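Local coordinates for erythrocyte membrane protein 1 (Plasmodium falciparum, PDB 2XU0), which probably binds host receptors at the red-cell surface as an adhesion protein, this piece being its N-terminal NTS-DBL1 domain, which is involved in rosetting, at residues 309-312 with 313-317; 395-398 with 399-402. The protein carries 10 engineered substitutions. All blocks are in the same frame, centred on the assembly; numbering follows the deposited sequence.

Contact 1 (309-312 with 313-317); sequences VPQF and LRWFE
Arg314 folds back over the start of helix 311-338 and gives its NH1 to the carbonyl O of Val309, 2.8 Å away. The bond is bent at the hydrogen (134°), and the oxygen sits tilted from the guanidinium plane. A bend at chi3 (-41°) turns the guanidinium so that one face lies over Gln311 CA. Backbone bonds set the first turn: Arg314 N to Pro310 O at the N-cap, Trp315 N to Gln311 O and Phe316 N to Phe312 O.

The extended Gln311 side chain runs across the Trp315 indole. Its CG makes a CH-pi contact, 3.7 Å from the centroid of the five-membered ring, and its amide stacks, at 27° between planes, against the CZ2 edge of the indole's six-membered ring, offset from the centre, with CD 3.3 Å from CZ2. Asp198 gathers the polar ends: its OD1 takes Gln311 NE2, Trp315 NE1 and Arg314 NH2, while Asp201 pairs with NH1 and Gln311 OE1 accepts from Met208 N.

On the apolar side, Phe312 and Phe316 lie side by side, CZ to CD2 3.7 Å, their rings oblique. Leu313 CD1 rests against Pro310 CG at 4.0 Å and its CD2 against Phe312 CD2, with Phe417 of helix 415-423 beyond.

The buried guanidinium thus has carboxylate and carbonyl partners, which would favour its charged form, and the stacked amide and indole share one acceptor.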
loop_
_atom_site.group_PDB
_atom_site.type_symbol
_atom_site.label_atom_id
_atom_site.label_comp_id
_atom_site.label_asym_id
_atom_site.label_seq_id
_atom_site.Cartn_x
_atom_site.Cartn_y
_atom_site.Cartn_z
ATOM N N VAL A 309 -10.978 2.494 -4.975
ATOM C CA VAL A 309 -9.851 2.447 -5.924
ATOM C C VAL A 309 -9.537 0.975 -6.214
ATOM O O VAL A 309 -9.345 0.228 -5.247
ATOM C CB VAL A 309 -8.576 3.214 -5.414
ATOM C CG1 VAL A 309 -7.393 3.061 -6.390
ATOM C CG2 VAL A 309 -8.882 4.689 -5.164
ATOM N N PRO A 310 -9.443 0.523 -7.502
ATOM C CA PRO A 310 -9.058 -0.873 -7.746
ATOM C C PRO A 310 -7.840 -1.278 -6.926
ATOM O O PRO A 310 -6.845 -0.549 -6.850
ATOM C CB PRO A 310 -8.774 -0.916 -9.264
ATOM C CG PRO A 310 -9.624 0.180 -9.828
ATOM C CD PRO A 310 -9.635 1.258 -8.772
ATOM N N GLN A 311 -7.925 -2.454 -6.325
ATOM C CA GLN A 311 -6.902 -3.023 -5.439
ATOM C C GLN A 311 -5.492 -3.078 -6.034
ATOM O O GLN A 311 -4.531 -2.719 -5.349
ATOM C CB GLN A 311 -7.359 -4.386 -4.899
ATOM C CG GLN A 311 -6.396 -5.000 -3.875
ATOM C CD GLN A 311 -6.957 -6.193 -3.212
ATOM O OE1 GLN A 311 -7.204 -7.229 -3.846
ATOM N NE2 GLN A 311 -7.070 -6.115 -1.886
ATOM N N PHE A 312 -5.367 -3.518 -7.304
ATOM C CA PHE A 312 -4.082 -3.588 -7.993
ATOM C C PHE A 312 -3.405 -2.196 -8.014
ATOM O O PHE A 312 -2.205 -2.098 -7.803
ATOM C CB PHE A 312 -4.252 -4.151 -9.444
ATOM C CG PHE A 312 -3.023 -3.855 -10.282
ATOM C CD1 PHE A 312 -1.823 -4.522 -10.044
ATOM C CD2 PHE A 312 -3.030 -2.819 -11.216
ATOM C CE1 PHE A 312 -0.647 -4.137 -10.698
ATOM C CE2 PHE A 312 -1.860 -2.460 -11.892
ATOM C CZ PHE A 312 -0.678 -3.135 -11.642
ATOM N N LEU A 313 -4.166 -1.133 -8.315
ATOM C CA LEU A 313 -3.630 0.236 -8.348
ATOM C C LEU A 313 -3.156 0.700 -6.953
ATOM O O LEU A 313 -2.120 1.362 -6.830
ATOM C CB LEU A 313 -4.683 1.219 -8.935
ATOM C CG LEU A 313 -5.065 0.940 -10.397
ATOM C CD1 LEU A 313 -6.178 1.859 -10.858
ATOM C CD2 LEU A 313 -3.817 0.980 -11.339
ATOM N N ARG A 314 -3.919 0.360 -5.923
ATOM C CA ARG A 314 -3.573 0.666 -4.530
ATOM C C ARG A 314 -2.302 -0.078 -4.152
ATOM O O ARG A 314 -1.440 0.514 -3.550
ATOM C CB ARG A 314 -4.669 0.188 -3.585
ATOM C CG ARG A 314 -5.992 0.907 -3.739
ATOM C CD ARG A 314 -6.884 0.632 -2.554
ATOM N NE ARG A 314 -6.872 -0.757 -2.062
ATOM C CZ ARG A 314 -7.888 -1.605 -2.170
ATOM N NH1 ARG A 314 -8.964 -1.280 -2.868
ATOM N NH2 ARG A 314 -7.806 -2.811 -1.636
ATOM N N TRP A 315 -2.179 -1.367 -4.524
ATOM C CA TRP A 315 -0.992 -2.149 -4.182
ATOM C C TRP A 315 0.262 -1.684 -4.874
ATOM O O TRP A 315 1.323 -1.705 -4.261
ATOM C CB TRP A 315 -1.207 -3.645 -4.439
ATOM C CG TRP A 315 -2.202 -4.328 -3.533
ATOM C CD1 TRP A 315 -2.791 -3.826 -2.401
ATOM C CD2 TRP A 315 -2.549 -5.726 -3.583
ATOM N NE1 TRP A 315 -3.565 -4.806 -1.801
ATOM C CE2 TRP A 315 -3.406 -5.988 -2.487
ATOM C CE3 TRP A 315 -2.218 -6.781 -4.456
ATOM C CZ2 TRP A 315 -3.976 -7.262 -2.270
ATOM C CZ3 TRP A 315 -2.808 -8.030 -4.259
ATOM C CH2 TRP A 315 -3.681 -8.258 -3.186
ATOM N N PHE A 316 0.147 -1.258 -6.147
ATOM C CA PHE A 316 1.275 -0.779 -6.916
ATOM C C PHE A 316 1.713 0.589 -6.344
ATOM O O PHE A 316 2.905 0.859 -6.277
ATOM C CB PHE A 316 0.855 -0.692 -8.417
ATOM C CG PHE A 316 1.932 -0.541 -9.470
ATOM C CD1 PHE A 316 3.286 -0.597 -9.129
ATOM C CD2 PHE A 316 1.594 -0.314 -10.809
ATOM C CE1 PHE A 316 4.284 -0.459 -10.110
ATOM C CE2 PHE A 316 2.588 -0.142 -11.781
ATOM C CZ PHE A 316 3.925 -0.240 -11.434
ATOM N N GLU A 317 0.757 1.437 -5.917
ATOM C CA GLU A 317 1.080 2.743 -5.324
ATOM C C GLU A 317 1.809 2.509 -3.975
ATOM O O GLU A 317 2.797 3.172 -3.689
ATOM C CB GLU A 317 -0.201 3.602 -5.141
ATOM C CG GLU A 317 0.035 4.975 -4.541
ATOM C CD GLU A 317 0.160 5.058 -3.028
ATOM O OE1 GLU A 317 -0.296 4.127 -2.325
ATOM O OE2 GLU A 317 0.757 6.047 -2.548
#

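Contact 2 (395-398 with 399-402); sequences NLKY and SMEI. With PRO (proline), chain B.
Tyr398 and Ile402, one turn apart on helix 371-407, meet on its buried side, where Ile402 CG1 approaches the ring at CE2, 3.5 Å away, and CD1 reaches on toward the hydroxyl. With CG anti to the backbone N (chi1 -176°), the tyrosine ring projects from the helix and stacks with Phe432, and its OH is hydrogen-bonded to the carbonyl O of Tyr426.

The charged pair lies one position earlier. Lys397 NZ and Glu401 OE2 stand 4.3 Å apart, beyond a salt bridge, and a water joins them: it accepts from NZ at 2.9 Å and donates to OE2 at 2.6 Å. Bends at chi2 in both chains, of opposite sense (63° in Lys397, -59° in Glu401), bring the two ends round to this water. Glu401 OE1 has its own salt bridge to Lys404.

Leu396 and Met400 line one side of the bound proline: Leu396 CD2 lies 3.9 Å from the ligand's CG and Met400 CG 3.7 Å from its CD, while Met400 SD sits near its carboxylate O. Asn126 and Gly127 supply backbone N-H bonds to the ligand.

Regular helical bonds run beneath, Met400 N to Leu396 O (3.0 Å) among them, though Ser399 N to Asn395 O is weak.

The helix therefore offers the proline van der Waals contact while polar backbone groups come from Asn126 and Gly127, and the Lys397 and Glu401 charges are joined by a water bridge and not by a direct salt bridge.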
loop_
_atom_site.group_PDB
_atom_site.type_symbol
_atom_site.label_atom_id
_atom_site.label_comp_id
_atom_site.label_asym_id
_atom_site.label_seq_id
_atom_site.Cartn_x
_atom_site.Cartn_y
_atom_site.Cartn_z
ATOM N N ASN A 395 4.164 -3.451 -13.939
ATOM C CA ASN A 395 4.189 -2.645 -15.143
ATOM C C ASN A 395 3.357 -3.364 -16.197
ATOM O O ASN A 395 2.516 -2.749 -16.852
ATOM C CB ASN A 395 5.648 -2.510 -15.600
ATOM C CG ASN A 395 5.904 -1.596 -16.748
ATOM O OD1 ASN A 395 5.232 -1.621 -17.784
ATOM N ND2 ASN A 395 6.943 -0.816 -16.606
ATOM N N LEU A 396 3.572 -4.672 -16.339
ATOM C CA LEU A 396 2.820 -5.512 -17.267
ATOM C C LEU A 396 1.350 -5.636 -16.830
ATOM O O LEU A 396 0.454 -5.534 -17.670
ATOM C CB LEU A 396 3.460 -6.920 -17.379
ATOM C CG LEU A 396 4.779 -7.000 -18.120
ATOM C CD1 LEU A 396 5.492 -8.294 -17.810
ATOM C CD2 LEU A 396 4.569 -6.910 -19.612
ATOM N N LYS A 397 1.110 -5.859 -15.539
ATOM C CA LYS A 397 -0.244 -5.995 -15.015
ATOM C C LYS A 397 -1.054 -4.733 -15.277
ATOM O O LYS A 397 -2.244 -4.845 -15.541
ATOM C CB LYS A 397 -0.241 -6.332 -13.502
ATOM C CG LYS A 397 -1.642 -6.751 -12.945
ATOM C CD LYS A 397 -2.115 -8.020 -13.609
ATOM C CE LYS A 397 -3.316 -8.669 -12.991
ATOM N NZ LYS A 397 -3.638 -9.924 -13.721
ATOM N N TYR A 398 -0.424 -3.544 -15.159
ATOM C CA TYR A 398 -1.050 -2.253 -15.410
ATOM C C TYR A 398 -1.550 -2.200 -16.854
ATOM O O TYR A 398 -2.724 -1.903 -17.094
ATOM C CB TYR A 398 -0.099 -1.069 -15.105
ATOM C CG TYR A 398 -0.786 0.267 -15.279
ATOM C CD1 TYR A 398 -1.598 0.787 -14.277
ATOM C CD2 TYR A 398 -0.776 0.927 -16.511
ATOM C CE1 TYR A 398 -2.312 1.974 -14.462
ATOM C CE2 TYR A 398 -1.456 2.135 -16.693
ATOM C CZ TYR A 398 -2.238 2.646 -15.671
ATOM O OH TYR A 398 -2.946 3.816 -15.835
ATOM N N SER A 399 -0.660 -2.505 -17.808
ATOM C CA SER A 399 -1.005 -2.544 -19.226
ATOM C C SER A 399 -2.210 -3.500 -19.467
ATOM O O SER A 399 -3.169 -3.125 -20.130
ATOM C CB SER A 399 0.219 -2.982 -20.026
ATOM O OG SER A 399 -0.095 -3.086 -21.403
ATOM N N MET A 400 -2.171 -4.694 -18.870
ATOM C CA MET A 400 -3.211 -5.710 -18.948
ATOM C C MET A 400 -4.556 -5.215 -18.395
ATOM O O MET A 400 -5.567 -5.471 -19.027
ATOM C CB MET A 400 -2.776 -6.981 -18.220
ATOM C CG MET A 400 -1.675 -7.737 -18.958
ATOM S SD MET A 400 -0.844 -8.926 -17.891
ATOM C CE MET A 400 -2.090 -10.223 -17.818
ATOM N N GLU A 401 -4.562 -4.488 -17.231
ATOM C CA GLU A 401 -5.786 -3.922 -16.642
ATOM C C GLU A 401 -6.383 -2.860 -17.563
ATOM O O GLU A 401 -7.589 -2.862 -17.777
ATOM C CB GLU A 401 -5.551 -3.388 -15.200
ATOM C CG GLU A 401 -5.203 -4.481 -14.199
ATOM C CD GLU A 401 -6.265 -5.561 -14.057
ATOM O OE1 GLU A 401 -7.211 -5.364 -13.265
ATOM O OE2 GLU A 401 -6.166 -6.598 -14.748
ATOM N N ILE A 402 -5.534 -1.986 -18.130
ATOM C CA ILE A 402 -5.920 -0.956 -19.092
ATOM C C ILE A 402 -6.519 -1.619 -20.374
ATOM O O ILE A 402 -7.570 -1.178 -20.850
ATOM C CB ILE A 402 -4.705 -0.023 -19.400
ATOM C CG1 ILE A 402 -4.415 0.973 -18.254
ATOM C CG2 ILE A 402 -4.846 0.705 -20.758
ATOM C CD1 ILE A 402 -5.518 2.059 -17.932
HETATM N N PRO B . 0.568 -10.919 -21.082
HETATM C CA PRO B . 2.010 -11.222 -21.052
HETATM C C PRO B . 2.478 -11.603 -19.645
HETATM O O PRO B . 1.853 -11.123 -18.657
HETATM C CB PRO B . 2.667 -9.908 -21.533
HETATM C CG PRO B . 1.627 -8.830 -21.316
HETATM C CD PRO B . 0.297 -9.517 -21.476
HETATM O OXT PRO B . 3.492 -12.335 -19.531
HETATM O O HOH W 1 -5.208 -8.742 -15.841
#

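Overall arrangement
Contact 1 is at the start of helix 311-338 and contact 2 within helix 371-407, with centres about 12 Å apart, and their side chains touch directly. Phe312 is the main go-between: its CZ lies 3.6 Å from Tyr398 N, and its CD2 packs on Glu401 CG at 4.0 Å. Leu313 CD2 adds a second point, 3.6 Å from Tyr398 CE1. Contact 1 is wholly buried near the middle of the chain, whereas contact 2 is partly exposed and borders the pocket of the bound proline, which lies about 11 Å from the Phe312 side chain. The magnesium ion is about 9 Å from the Lys397 side chain and about 11 Å from that of Trp315.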